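Local atomic coordinates of nitrogenase molybdenum-iron protein alpha chain (Clostridium pasteurianum, PDB entry 4WES), a protein that forms, with the beta chain, the molybdenum-iron component of nitrogenase, which reduces dinitrogen to ammonium at an iron-sulfur-molybdenum cofactor. Residues A[74-79]-A[142-147]; A[78-83]-A[105-110]; A[209-214]-A[236-241]; A[257-262]-A[280-285]. All coordinates share one frame; numbering follows the deposited sequence.

In the fold
Following the chain from its N terminus, contacts 1 and 2 start from the same region, sharing Gly78 and Cys79. Contact 2 closes a short loop between helix 77-81 and strand 106-107, and this loop nests inside the longer one that contact 1 closes at 142-147. Both bear on one parallel sheet, with helix 77-81 leading to the Fe(8)-S(7) cluster. Contact 3 opens only after contact 1 has closed, and contact 4 follows it in series; none of the loops cross. These later contacts pair strands 209-215 with 235-239 and 257-260 with 281-283 in a second parallel sheet, and they touch where 209-215 and 257-260 lie side by side. The centres of contacts 1 and 3 are about 30 Å apart.

Contact 1: A[74-79]-A[142-147]; sequences HGPIGC and YATCPV. With CLF (Fe(8)-S(7) cluster), chain H.
The carbonyl oxygen of His74 is the tight centre of this contact. Thr144 OG1 donates a hydrogen bond to His74 O at 2.8 Å, and Val147 CG2 presses on the same oxygen at 3.2 Å. Threonine suits the place because its branches divide the work: OG1, between the backbone N and the carbonyl carbon (chi1 62°), faces His74 O, while CG2 lies 3.5 Å from Cys79 SG. Gly75, with no side chain, lets Thr144 OG1 come within 3.1 Å of its CA. A backbone bond from His74 N to Tyr142 O fixes the other end.

Packing is looser where Pro76 CD and Pro146 CG meet at 4.1 Å, and at Tyr142, whose ring leads away and whose OH bonds His71 ND1. There is no solvent side, since every touching residue is buried. The Fe(8)-S(7) P-cluster lies against the Pro76 ring; Cys79 SG bridges its irons FE4 and FE5, and Cys145 SG binds FE1 at 2.3 Å, a site shared with the beta chain. Asp152 and Thr108 hold the His74 ring. The contact spans the ends of neighbouring strands 69-74 and 138-143, with helix 54-63 against Tyr142 and Thr144 and helix 154-165 against His74 and Val147.

Contact 2: A[78-83]-A[105-110]; sequences GCSFYT and VFSTDM. With CLF (Fe(8)-S(7) cluster), chain H.
Val105 meets the helix turn at Ser80 and Thr83 with its whole branched side chain. Its CB is 3.5 Å from Ser80 OG, its CG2 lies against the same hydroxyl, and its CG1 reaches 3.7 Å from Thr83 O. A compact apolar residue fits here because the backbone oxygen beneath it already has partners: Ser80 O accepts from Thr83 N and, at 2.8 Å, from Thr83 OG1. Threonine is apt at this point, since its hydroxyl, which also bonds Lys59, adds a second bond to the last turn of the helix.

At Phe106 the ring leaves the contact to meet Phe134, and the backbone does the joining. A water donates to Phe106 O at 2.9 Å and lies 2.7 Å from Ser80 OG. Ser80 turns OG to the side opposite its own backbone N (chi1 -179°), which brings the small hydroxyl against Val105 and within reach of two waters.

Ser107 continues the approach, with its CB near Ser80 CB; a second water also links the two hydroxyls, although Ser107 has two conformers and this bridge is therefore doubtful. Farther along, Thr108 bonds His74 and Gly75, and Asp109 forms salt bridges with Lys21 and Arg16 of the beta chain.

Helix 77-81 therefore packs on strand 106-107 within the unit that begins with strand 69-74. That strand is the neighbour of 106-107 in the parallel sheet, which an antiparallel strand of the beta chain extends across the interface.

Contact 3: A[209-214]-A[236-241]; sequences SINVLG and VNATLT
Backbone bonds running alternately in the two directions join Ile210 and Val212 to the parallel strand 236-239: Asn237 N donates to Ile210 O at 2.8 Å, Val212 N to Ala238 O, and Leu240 N to Val212 O. Gly214 N to Leu240 O is a weak last rung.

A direct polar link joins two asparagines. Asn237 ND2, which also bonds Asn251 O, meets a lone pair of Asn211 OD1 at 2.9 Å in a nearly straight bond of 161°, the amide planes turned 36° apart. Helix-like backbone angles at Asn237 aim its CB at the neighbouring strand. Asparagine, both donor and acceptor, also lets Asn211 ND2 bond Ala252 O and Asn258 OD1.

One apolar pair lies on each face. The side chains of Ile210 and Val236 cross at a slant, Ile210 CD1 4.0 Å from Val236 CG1, on the side of helix 221-232. Leu213 and Leu240 lie alongside, with their CD2 atoms meeting, near helix 263-277.

The strands form a beta-alpha-beta unit with helix 221-232 in a parallel Rossmann-like sheet, whose end brings Gly214 CA about 6 Å from the nearest atom of the iron-sulfur-molybdenum cofactor.

Contact 4: A[257-262]-A[280-285]; sequences LNLVQC and PWIKCN. With ICS (iron-sulfur-molybdenum cluster with interstitial carbon), chain F.
Val260 and Trp281 slant across one another, with Val260 CG2 3.5 Å from CE3 of the indole. On the opposite face of the sheet Leu259 and Ile282 run side by side in the same direction, Leu259 CD2 3.7 Å from Ile282 CG1, and Leu259 CB also rests on Cys284 SG. Such apolar bulk suits a buried sheet packed by helices on both faces. Strands 257-260 and 281-283, with helix 263-277 between them, make a beta-alpha-beta unit; at the N-cap of that helix Cys262 SG binds iron FE1 of the cofactor at 2.3 Å.

Lys283 folds back, bent at chi2 (70°) and chi4 (59°), and its NZ grips three carbonyls: Gln261 O at 2.7 Å, Cys284 O, and Val260 O at 3.2 Å; lysine's long, flexible chain with several N-H donors suits this. Val260 O takes Cys284 N from the other face of its plane. Gln261 NE2 donates to Asn285 OD1 at 3.1 Å, the amides 54° apart, while Gln261 OE1 accepts from Phe286 N and Asn285 OD1 from Ile287 N.

Contact 1: A[74-79]-A[142-147]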
loop_
_atom_site.group_PDB
_atom_site.type_symbol
_atom_site.label_atom_id
_atom_site.label_comp_id
_atom_site.label_asym_id
_atom_site.label_seq_id
_atom_site.Cartn_x
_atom_site.Cartn_y
_atom_site.Cartn_z
ATOM N N HIS A 74 13.206 14.261 -32.826
ATOM C CA HIS A 74 13.889 13.460 -33.836
ATOM C C HIS A 74 15.254 13.044 -33.257
ATOM O O HIS A 74 16.194 13.838 -33.233
ATOM C CB HIS A 74 14.036 14.217 -35.147
ATOM C CG HIS A 74 14.605 13.384 -36.245
ATOM N ND1 HIS A 74 14.253 12.068 -36.457
ATOM C CD2 HIS A 74 15.538 13.697 -37.169
ATOM C CE1 HIS A 74 14.909 11.631 -37.518
ATOM N NE2 HIS A 74 15.680 12.604 -37.976
ATOM N N GLY A 75 15.316 11.831 -32.712
ATOM C CA GLY A 75 16.513 11.402 -31.993
ATOM C C GLY A 75 16.270 10.029 -31.445
ATOM O O GLY A 75 15.190 9.463 -31.605
ATOM N N PRO A 76 17.309 9.453 -30.802
ATOM C CA PRO A 76 17.124 8.239 -30.031
ATOM C C PRO A 76 16.285 8.534 -28.784
ATOM O O PRO A 76 15.872 9.681 -28.554
ATOM C CB PRO A 76 18.560 7.751 -29.763
ATOM C CG PRO A 76 19.472 8.780 -30.409
ATOM C CD PRO A 76 18.620 10.032 -30.558
ATOM N N ILE A 77 15.929 7.503 -28.034
ATOM C CA ILE A 77 14.749 7.635 -27.181
ATOM C C ILE A 77 14.917 8.543 -25.957
ATOM O O ILE A 77 13.898 9.093 -25.497
ATOM C CB ILE A 77 14.243 6.236 -26.729
ATOM C CG1 ILE A 77 12.794 6.302 -26.244
ATOM C CG2 ILE A 77 15.158 5.622 -25.672
ATOM C CD1 ILE A 77 11.810 6.774 -27.308
ATOM N N GLY A 78 16.124 8.654 -25.407
ATOM C CA GLY A 78 16.256 9.387 -24.175
ATOM C C GLY A 78 15.891 10.847 -24.268
ATOM O O GLY A 78 15.214 11.385 -23.389
ATOM N N CYS A 79 16.363 11.502 -25.323
ATOM C CA CYS A 79 15.923 12.910 -25.467
ATOM C C CYS A 79 14.435 13.092 -25.287
ATOM O O CYS A 79 13.971 14.085 -24.740
ATOM C CB CYS A 79 16.387 13.451 -26.809
ATOM S SG CYS A 79 18.107 13.130 -27.241
ATOM N N TYR A 142 12.091 18.383 -33.484
ATOM C CA TYR A 142 13.179 18.908 -32.684
ATOM C C TYR A 142 14.429 18.058 -32.897
ATOM O O TYR A 142 14.407 16.850 -32.628
ATOM C CB TYR A 142 12.780 18.913 -31.191
ATOM C CG TYR A 142 11.563 19.770 -30.989
ATOM C CD1 TYR A 142 11.654 21.124 -30.752
ATOM C CD2 TYR A 142 10.310 19.231 -31.116
ATOM C CE1 TYR A 142 10.523 21.910 -30.642
ATOM C CE2 TYR A 142 9.157 19.997 -31.049
ATOM C CZ TYR A 142 9.277 21.353 -30.806
ATOM O OH TYR A 142 8.155 22.159 -30.741
ATOM N N ALA A 143 15.502 18.684 -33.369
ATOM C CA ALA A 143 16.754 17.976 -33.545
ATOM C C ALA A 143 17.411 17.641 -32.196
ATOM O O ALA A 143 17.235 18.335 -31.210
ATOM C CB ALA A 143 17.720 18.784 -34.398
ATOM N N THR A 144 18.203 16.587 -32.234
ATOM C CA THR A 144 18.992 16.094 -31.122
ATOM C C THR A 144 20.425 15.868 -31.632
ATOM O O THR A 144 20.681 15.974 -32.833
ATOM C CB THR A 144 18.415 14.794 -30.565
ATOM O OG1 THR A 144 18.455 13.810 -31.576
ATOM C CG2 THR A 144 17.037 15.000 -30.021
ATOM N N CYS A 145 21.351 15.516 -30.727
ATOM C CA CYS A 145 22.765 15.359 -31.082
ATOM C C CYS A 145 23.087 14.763 -32.456
ATOM O O CYS A 145 23.912 15.348 -33.163
ATOM C CB CYS A 145 23.505 14.610 -29.967
ATOM S SG CYS A 145 23.792 15.607 -28.487
ATOM N N PRO A 146 22.526 13.595 -32.835
ATOM C CA PRO A 146 23.003 12.996 -34.093
ATOM C C PRO A 146 22.509 13.645 -35.388
ATOM O O PRO A 146 23.044 13.354 -36.446
ATOM C CB PRO A 146 22.510 11.565 -34.029
ATOM C CG PRO A 146 21.693 11.442 -32.831
ATOM C CD PRO A 146 21.621 12.702 -32.102
ATOM N N VAL A 147 21.445 14.454 -35.326
ATOM C CA VAL A 147 20.633 14.777 -36.498
ATOM C C VAL A 147 21.409 15.494 -37.619
ATOM O O VAL A 147 21.410 15.062 -38.771
ATOM C CB VAL A 147 19.410 15.608 -36.065
ATOM C CG1 VAL A 147 18.695 16.214 -37.268
ATOM C CG2 VAL A 147 18.482 14.753 -35.259
HETATM FE FE1 CLF H . 22.039 15.420 -26.990
HETATM FE FE2 CLF H . 21.702 14.557 -24.671
HETATM FE FE3 CLF H . 20.516 16.981 -25.262
HETATM FE FE4 CLF H . 19.636 14.635 -26.298
HETATM S S1 CLF H . 21.449 13.130 -26.682
HETATM S S2A CLF H . 22.786 16.536 -25.082
HETATM S S4A CLF H . 19.576 15.252 -24.106
HETATM S S3A CLF H . 20.070 16.556 -27.513
HETATM FE FE5 CLF H . 18.580 11.390 -25.798
HETATM FE FE6 CLF H . 21.420 9.602 -27.146
HETATM FE FE7 CLF H . 20.165 9.441 -24.704
HETATM FE FE8 CLF H . 21.630 11.694 -24.813
HETATM S S2B CLF H . 19.160 9.490 -26.772
HETATM S S3B CLF H . 22.447 9.588 -25.074
HETATM S S4B CLF H . 19.589 11.459 -23.742
#

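Contact 2: A[78-83]-A[105-110]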
loop_
_atom_site.group_PDB
_atom_site.type_symbol
_atom_site.label_atom_id
_atom_site.label_comp_id
_atom_site.label_asym_id
_atom_site.label_seq_id
_atom_site.Cartn_x
_atom_site.Cartn_y
_atom_site.Cartn_z
ATOM N N GLY A 78 16.124 8.654 -25.407
ATOM C CA GLY A 78 16.256 9.387 -24.175
ATOM C C GLY A 78 15.891 10.847 -24.268
ATOM O O GLY A 78 15.214 11.385 -23.389
ATOM N N CYS A 79 16.363 11.502 -25.323
ATOM C CA CYS A 79 15.923 12.910 -25.467
ATOM C C CYS A 79 14.435 13.092 -25.287
ATOM O O CYS A 79 13.971 14.085 -24.740
ATOM C CB CYS A 79 16.387 13.451 -26.809
ATOM S SG CYS A 79 18.107 13.130 -27.241
ATOM N N SER A 80 13.658 12.130 -25.813
ATOM C CA SER A 80 12.199 12.171 -25.628
ATOM C C SER A 80 11.799 11.795 -24.194
ATOM O O SER A 80 11.093 12.542 -23.528
ATOM C CB SER A 80 11.577 11.202 -26.636
ATOM O OG SER A 80 10.155 11.214 -26.531
ATOM N N PHE A 81 12.248 10.626 -23.725
ATOM C CA PHE A 81 11.887 10.115 -22.399
ATOM C C PHE A 81 12.167 11.131 -21.305
ATOM O O PHE A 81 11.363 11.279 -20.379
ATOM C CB PHE A 81 12.676 8.830 -22.118
ATOM C CG PHE A 81 12.367 8.221 -20.787
ATOM C CD1 PHE A 81 11.328 7.325 -20.616
ATOM C CD2 PHE A 81 13.130 8.548 -19.680
ATOM C CE1 PHE A 81 11.034 6.754 -19.389
ATOM C CE2 PHE A 81 12.843 8.000 -18.460
ATOM C CZ PHE A 81 11.812 7.108 -18.297
ATOM N N TYR A 82 13.279 11.851 -21.388
ATOM C CA TYR A 82 13.667 12.777 -20.336
ATOM C C TYR A 82 12.907 14.111 -20.389
ATOM O O TYR A 82 13.101 14.951 -19.503
ATOM C CB TYR A 82 15.192 12.951 -20.323
ATOM C CG TYR A 82 15.863 11.663 -19.945
ATOM C CD1 TYR A 82 15.647 11.087 -18.701
ATOM C CD2 TYR A 82 16.722 11.009 -20.819
ATOM C CE1 TYR A 82 16.227 9.874 -18.344
ATOM C CE2 TYR A 82 17.288 9.791 -20.467
ATOM C CZ TYR A 82 17.058 9.238 -19.232
ATOM O OH TYR A 82 17.633 8.041 -18.837
ATOM N N THR A 83 11.967 14.238 -21.344
ATOM C CA THR A 83 11.043 15.366 -21.386
ATOM C C THR A 83 9.624 14.935 -21.055
ATOM O O THR A 83 8.671 15.713 -21.232
ATOM C CB THR A 83 11.110 16.129 -22.707
ATOM O OG1 THR A 83 10.674 15.299 -23.802
ATOM C CG2 THR A 83 12.510 16.659 -22.954
ATOM N N VAL A 105 4.795 11.783 -24.703
ATOM C CA VAL A 105 5.973 12.209 -25.470
ATOM C C VAL A 105 6.032 11.424 -26.772
ATOM O O VAL A 105 5.690 10.230 -26.822
ATOM C CB VAL A 105 7.299 12.070 -24.693
ATOM C CG1 VAL A 105 7.382 13.122 -23.600
ATOM C CG2 VAL A 105 7.515 10.667 -24.134
ATOM N N PHE A 106 6.520 12.126 -27.793
ATOM C CA PHE A 106 6.543 11.624 -29.162
ATOM C C PHE A 106 7.959 11.664 -29.700
ATOM O O PHE A 106 8.639 12.657 -29.527
ATOM C CB PHE A 106 5.671 12.525 -30.032
ATOM C CG PHE A 106 4.236 12.604 -29.593
ATOM C CD1 PHE A 106 3.362 11.578 -29.888
ATOM C CD2 PHE A 106 3.771 13.676 -28.884
ATOM C CE1 PHE A 106 2.056 11.661 -29.481
ATOM C CE2 PHE A 106 2.442 13.788 -28.500
ATOM C CZ PHE A 106 1.595 12.757 -28.778
ATOM N N SER A 107 8.366 10.623 -30.423
ATOM C CA SER A 107 9.690 10.668 -31.007
ATOM C C SER A 107 9.822 9.692 -32.148
ATOM O O SER A 107 8.958 8.840 -32.407
ATOM C CB SER A 107 10.728 10.321 -29.982
ATOM O OG SER A 107 10.691 8.934 -29.712
ATOM N N THR A 108 10.942 9.829 -32.886
ATOM C CA THR A 108 11.250 8.908 -33.964
ATOM C C THR A 108 12.107 7.741 -33.495
ATOM O O THR A 108 12.363 6.833 -34.283
ATOM C CB THR A 108 11.976 9.627 -35.100
ATOM O OG1 THR A 108 13.136 10.270 -34.567
ATOM C CG2 THR A 108 11.063 10.651 -35.775
ATOM N N ASP A 109 12.514 7.714 -32.212
ATOM C CA ASP A 109 13.149 6.530 -31.642
ATOM C C ASP A 109 14.245 5.979 -32.577
ATOM O O ASP A 109 14.233 4.828 -32.965
ATOM C CB ASP A 109 12.076 5.473 -31.337
ATOM C CG ASP A 109 12.557 4.249 -30.604
ATOM O OD1 ASP A 109 13.628 4.266 -29.949
ATOM O OD2 ASP A 109 11.802 3.256 -30.659
ATOM N N MET A 110 15.193 6.854 -32.912
ATOM C CA MET A 110 16.188 6.505 -33.907
ATOM C C MET A 110 16.979 5.264 -33.481
ATOM O O MET A 110 17.341 5.097 -32.304
ATOM C CB MET A 110 17.087 7.714 -34.180
ATOM C CG MET A 110 16.420 8.896 -34.909
ATOM S SD MET A 110 17.440 10.405 -35.092
ATOM C CE MET A 110 18.973 9.732 -35.688
HETATM FE FE1 CLF H . 22.039 15.420 -26.990
HETATM FE FE2 CLF H . 21.702 14.557 -24.671
HETATM FE FE3 CLF H . 20.516 16.981 -25.262
HETATM FE FE4 CLF H . 19.636 14.635 -26.298
HETATM S S1 CLF H . 21.449 13.130 -26.682
HETATM S S2A CLF H . 22.786 16.536 -25.082
HETATM S S4A CLF H . 19.576 15.252 -24.106
HETATM S S3A CLF H . 20.070 16.556 -27.513
HETATM FE FE5 CLF H . 18.580 11.390 -25.798
HETATM FE FE6 CLF H . 21.420 9.602 -27.146
HETATM FE FE7 CLF H . 20.165 9.441 -24.704
HETATM FE FE8 CLF H . 21.630 11.694 -24.813
HETATM S S2B CLF H . 19.160 9.490 -26.772
HETATM S S3B CLF H . 22.447 9.588 -25.074
HETATM S S4B CLF H . 19.589 11.459 -23.742
HETATM O O HOH W 1 9.621 13.844 -27.085
HETATM O O HOH W 2 8.741 8.850 -27.461
#

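Contact 3: A[209-214]-A[236-241]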
loop_
_atom_site.group_PDB
_atom_site.type_symbol
_atom_site.label_atom_id
_atom_site.label_comp_id
_atom_site.label_asym_id
_atom_site.label_seq_id
_atom_site.Cartn_x
_atom_site.Cartn_y
_atom_site.Cartn_z
ATOM N N SER A 209 -5.384 44.621 -23.595
ATOM C CA SER A 209 -4.746 43.346 -23.895
ATOM C C SER A 209 -3.259 43.358 -23.565
ATOM O O SER A 209 -2.514 44.246 -23.980
ATOM C CB SER A 209 -4.949 42.965 -25.362
ATOM O OG SER A 209 -6.258 42.469 -25.630
ATOM N N ILE A 210 -2.860 42.347 -22.803
ATOM C CA ILE A 210 -1.466 42.142 -22.431
ATOM C C ILE A 210 -1.088 40.698 -22.785
ATOM O O ILE A 210 -1.926 39.819 -22.861
ATOM C CB ILE A 210 -1.252 42.406 -20.923
ATOM C CG1 ILE A 210 -1.996 41.409 -20.051
ATOM C CG2 ILE A 210 -1.642 43.832 -20.614
ATOM C CD1 ILE A 210 -1.163 40.162 -19.726
ATOM N N ASN A 211 0.218 40.473 -22.943
ATOM C CA ASN A 211 0.766 39.118 -22.970
ATOM C C ASN A 211 1.706 38.943 -21.788
ATOM O O ASN A 211 2.370 39.888 -21.393
ATOM C CB ASN A 211 1.607 38.850 -24.196
ATOM C CG ASN A 211 0.851 38.936 -25.507
ATOM O OD1 ASN A 211 -0.326 38.556 -25.613
ATOM N ND2 ASN A 211 1.538 39.496 -26.518
ATOM N N VAL A 212 1.764 37.720 -21.248
ATOM C CA VAL A 212 2.821 37.360 -20.324
ATOM C C VAL A 212 3.848 36.525 -21.067
ATOM O O VAL A 212 3.557 35.424 -21.524
ATOM C CB VAL A 212 2.325 36.637 -19.076
ATOM C CG1 VAL A 212 3.476 36.449 -18.077
ATOM C CG2 VAL A 212 1.178 37.380 -18.420
ATOM N N LEU A 213 5.024 37.096 -21.264
ATOM C CA LEU A 213 6.096 36.452 -22.013
ATOM C C LEU A 213 7.085 35.752 -21.071
ATOM O O LEU A 213 7.499 36.337 -20.055
ATOM C CB LEU A 213 6.870 37.464 -22.844
ATOM C CG LEU A 213 6.121 38.242 -23.936
ATOM C CD1 LEU A 213 7.115 39.044 -24.753
ATOM C CD2 LEU A 213 5.275 37.333 -24.802
ATOM N N GLY A 214 7.522 34.553 -21.449
ATOM C CA GLY A 214 8.509 33.839 -20.648
ATOM C C GLY A 214 7.923 33.386 -19.329
ATOM O O GLY A 214 8.502 33.585 -18.246
ATOM N N VAL A 236 -5.893 38.799 -20.898
ATOM C CA VAL A 236 -4.631 38.116 -21.047
ATOM C C VAL A 236 -4.631 37.443 -22.415
ATOM O O VAL A 236 -5.115 36.323 -22.585
ATOM C CB VAL A 236 -4.316 37.136 -19.903
ATOM C CG1 VAL A 236 -2.930 36.554 -20.082
ATOM C CG2 VAL A 236 -4.447 37.825 -18.561
ATOM N N ASN A 237 -4.102 38.171 -23.392
ATOM C CA ASN A 237 -4.180 37.720 -24.783
ATOM C C ASN A 237 -3.450 36.401 -25.014
ATOM O O ASN A 237 -3.954 35.509 -25.674
ATOM C CB ASN A 237 -3.614 38.838 -25.667
ATOM C CG ASN A 237 -3.609 38.474 -27.120
ATOM O OD1 ASN A 237 -4.657 38.275 -27.736
ATOM N ND2 ASN A 237 -2.426 38.321 -27.666
ATOM N N ALA A 238 -2.238 36.301 -24.470
ATOM C CA ALA A 238 -1.446 35.093 -24.587
ATOM C C ALA A 238 -0.432 35.062 -23.476
ATOM O O ALA A 238 0.077 36.097 -23.060
ATOM C CB ALA A 238 -0.706 35.052 -25.917
ATOM N N THR A 239 -0.112 33.853 -23.039
ATOM C CA THR A 239 1.061 33.586 -22.216
ATOM C C THR A 239 1.973 32.705 -23.065
ATOM O O THR A 239 1.578 31.643 -23.580
ATOM C CB THR A 239 0.688 32.930 -20.898
ATOM O OG1 THR A 239 -0.087 33.884 -20.165
ATOM C CG2 THR A 239 1.913 32.556 -20.067
ATOM N N LEU A 240 3.213 33.162 -23.253
ATOM C CA LEU A 240 4.210 32.391 -23.987
ATOM C C LEU A 240 5.110 31.694 -22.991
ATOM O O LEU A 240 5.980 32.342 -22.393
ATOM C CB LEU A 240 5.012 33.277 -24.946
ATOM C CG LEU A 240 4.410 33.418 -26.352
ATOM C CD1 LEU A 240 3.007 33.940 -26.353
ATOM C CD2 LEU A 240 5.315 34.219 -27.253
ATOM N N THR A 241 4.917 30.386 -22.750
ATOM C CA THR A 241 4.028 29.464 -23.441
ATOM C C THR A 241 3.165 28.608 -22.485
ATOM O O THR A 241 2.549 27.651 -22.916
ATOM C CB THR A 241 4.815 28.533 -24.381
ATOM O OG1 THR A 241 5.833 27.896 -23.603
ATOM C CG2 THR A 241 5.435 29.285 -25.533
HETATM O O HOH W 3 -6.522 40.806 -27.868
#

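Contact 4: A[257-262]-A[280-285]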
loop_
_atom_site.group_PDB
_atom_site.type_symbol
_atom_site.label_atom_id
_atom_site.label_comp_id
_atom_site.label_asym_id
_atom_site.label_seq_id
_atom_site.Cartn_x
_atom_site.Cartn_y
_atom_site.Cartn_z
ATOM N N LEU A 257 0.675 45.505 -24.513
ATOM C CA LEU A 257 1.831 45.513 -23.639
ATOM C C LEU A 257 2.280 44.094 -23.388
ATOM O O LEU A 257 1.468 43.241 -23.015
ATOM C CB LEU A 257 1.487 46.203 -22.296
ATOM C CG LEU A 257 2.644 46.383 -21.292
ATOM C CD1 LEU A 257 3.717 47.323 -21.830
ATOM C CD2 LEU A 257 2.057 46.898 -19.992
ATOM N N ASN A 258 3.585 43.862 -23.584
ATOM C CA ASN A 258 4.211 42.588 -23.232
ATOM C C ASN A 258 4.841 42.682 -21.840
ATOM O O ASN A 258 5.526 43.665 -21.518
ATOM C CB ASN A 258 5.306 42.242 -24.247
ATOM C CG ASN A 258 4.772 41.592 -25.501
ATOM O OD1 ASN A 258 3.849 40.792 -25.424
ATOM N ND2 ASN A 258 5.448 41.826 -26.629
ATOM N N LEU A 259 4.601 41.658 -21.033
ATOM C CA LEU A 259 5.159 41.561 -19.686
ATOM C C LEU A 259 6.228 40.458 -19.723
ATOM O O LEU A 259 5.899 39.318 -19.978
ATOM C CB LEU A 259 4.084 41.210 -18.685
ATOM C CG LEU A 259 2.780 42.001 -18.728
ATOM C CD1 LEU A 259 1.802 41.490 -17.683
ATOM C CD2 LEU A 259 2.981 43.482 -18.600
ATOM N N VAL A 260 7.459 40.762 -19.378
ATOM C CA VAL A 260 8.542 39.789 -19.465
ATOM C C VAL A 260 8.878 39.262 -18.075
ATOM O O VAL A 260 9.477 39.973 -17.261
ATOM C CB VAL A 260 9.766 40.406 -20.160
ATOM C CG1 VAL A 260 10.973 39.491 -20.091
ATOM C CG2 VAL A 260 9.446 40.743 -21.615
ATOM N N GLN A 261 8.478 38.023 -17.803
ATOM C CA GLN A 261 8.758 37.375 -16.523
ATOM C C GLN A 261 10.175 36.767 -16.551
ATOM O O GLN A 261 11.035 37.225 -15.829
ATOM C CB GLN A 261 7.683 36.321 -16.194
ATOM C CG GLN A 261 7.909 35.549 -14.889
ATOM C CD GLN A 261 7.842 36.421 -13.677
ATOM O OE1 GLN A 261 6.919 37.233 -13.546
ATOM N NE2 GLN A 261 8.782 36.231 -12.755
ATOM N N CYS A 262 10.390 35.786 -17.412
ATOM C CA CYS A 262 11.731 35.259 -17.622
ATOM C C CYS A 262 12.431 36.061 -18.718
ATOM O O CYS A 262 12.130 35.881 -19.915
ATOM C CB CYS A 262 11.711 33.784 -18.024
ATOM S SG CYS A 262 13.375 33.244 -18.369
ATOM N N PRO A 280 5.350 47.618 -26.906
ATOM C CA PRO A 280 6.363 47.785 -25.858
ATOM C C PRO A 280 6.347 46.621 -24.902
ATOM O O PRO A 280 5.376 45.868 -24.816
ATOM C CB PRO A 280 5.929 49.076 -25.168
ATOM C CG PRO A 280 4.457 49.133 -25.376
ATOM C CD PRO A 280 4.182 48.489 -26.697
ATOM N N TRP A 281 7.436 46.477 -24.159
ATOM C CA TRP A 281 7.482 45.484 -23.091
ATOM C C TRP A 281 7.995 46.112 -21.814
ATOM O O TRP A 281 8.740 47.084 -21.847
ATOM C CB TRP A 281 8.305 44.270 -23.465
ATOM C CG TRP A 281 9.774 44.433 -23.767
ATOM C CD1 TRP A 281 10.330 44.758 -24.975
ATOM C CD2 TRP A 281 10.868 44.243 -22.862
ATOM N NE1 TRP A 281 11.701 44.722 -24.889
ATOM C CE2 TRP A 281 12.053 44.413 -23.598
ATOM C CE3 TRP A 281 10.956 43.919 -21.502
ATOM C CZ2 TRP A 281 13.315 44.302 -23.017
ATOM C CZ3 TRP A 281 12.195 43.795 -20.941
ATOM C CH2 TRP A 281 13.350 43.957 -21.701
ATOM N N ILE A 282 7.564 45.548 -20.682
ATOM C CA ILE A 282 8.137 45.883 -19.397
ATOM C C ILE A 282 8.603 44.610 -18.757
ATOM O O ILE A 282 8.014 43.540 -18.917
ATOM C CB ILE A 282 7.162 46.605 -18.434
ATOM C CG1 ILE A 282 5.872 45.807 -18.198
ATOM C CG2 ILE A 282 6.857 47.995 -18.913
ATOM C CD1 ILE A 282 5.090 46.322 -17.008
ATOM N N LYS A 283 9.711 44.703 -18.011
ATOM C CA LYS A 283 10.039 43.602 -17.113
ATOM C C LYS A 283 8.993 43.509 -16.039
ATOM O O LYS A 283 8.580 44.505 -15.488
ATOM C CB LYS A 283 11.427 43.834 -16.504
ATOM C CG LYS A 283 11.959 42.651 -15.677
ATOM C CD LYS A 283 12.318 41.469 -16.570
ATOM C CE LYS A 283 12.661 40.203 -15.793
ATOM N NZ LYS A 283 11.571 39.721 -14.903
ATOM N N CYS A 284 8.512 42.307 -15.780
ATOM C CA CYS A 284 7.562 42.064 -14.692
ATOM C C CYS A 284 8.149 41.032 -13.722
ATOM O O CYS A 284 9.088 40.305 -14.048
ATOM C CB CYS A 284 6.218 41.535 -15.204
ATOM S SG CYS A 284 6.258 39.906 -16.000
ATOM N N ASN A 285 7.569 40.971 -12.532
ATOM C CA ASN A 285 7.877 39.872 -11.631
ATOM C C ASN A 285 6.662 39.585 -10.788
ATOM O O ASN A 285 6.351 40.306 -9.840
ATOM C CB ASN A 285 9.075 40.189 -10.746
ATOM C CG ASN A 285 9.423 38.999 -9.883
ATOM O OD1 ASN A 285 8.981 37.899 -10.156
ATOM N ND2 ASN A 285 10.237 39.205 -8.852
HETATM FE FE1 ICS F . 13.338 31.058 -17.719
HETATM MO MO1 ICS F . 14.536 24.840 -14.839
HETATM FE FE2 ICS F . 14.533 28.708 -18.063
HETATM FE FE3 ICS F . 12.167 28.829 -16.826
HETATM FE FE4 ICS F . 14.341 29.811 -15.656
HETATM FE FE5 ICS F . 14.817 27.506 -14.595
HETATM FE FE6 ICS F . 14.943 26.405 -16.982
HETATM FE FE7 ICS F . 12.667 26.527 -15.750
HETATM C CX ICS F . 13.925 28.014 -16.295
HETATM S S1A ICS F . 15.578 30.608 -17.422
HETATM S S1B ICS F . 16.428 26.116 -15.346
HETATM S S2A ICS F . 12.580 29.371 -19.013
HETATM S S2B ICS F . 15.634 26.998 -18.967
HETATM S S3A ICS F . 15.345 29.503 -13.688
HETATM S S3B ICS F . 13.427 24.781 -16.937
HETATM S S4A ICS F . 12.266 30.789 -15.691
HETATM S S4B ICS F . 13.201 26.315 -13.603
HETATM S S5A ICS F . 10.659 27.282 -16.254
#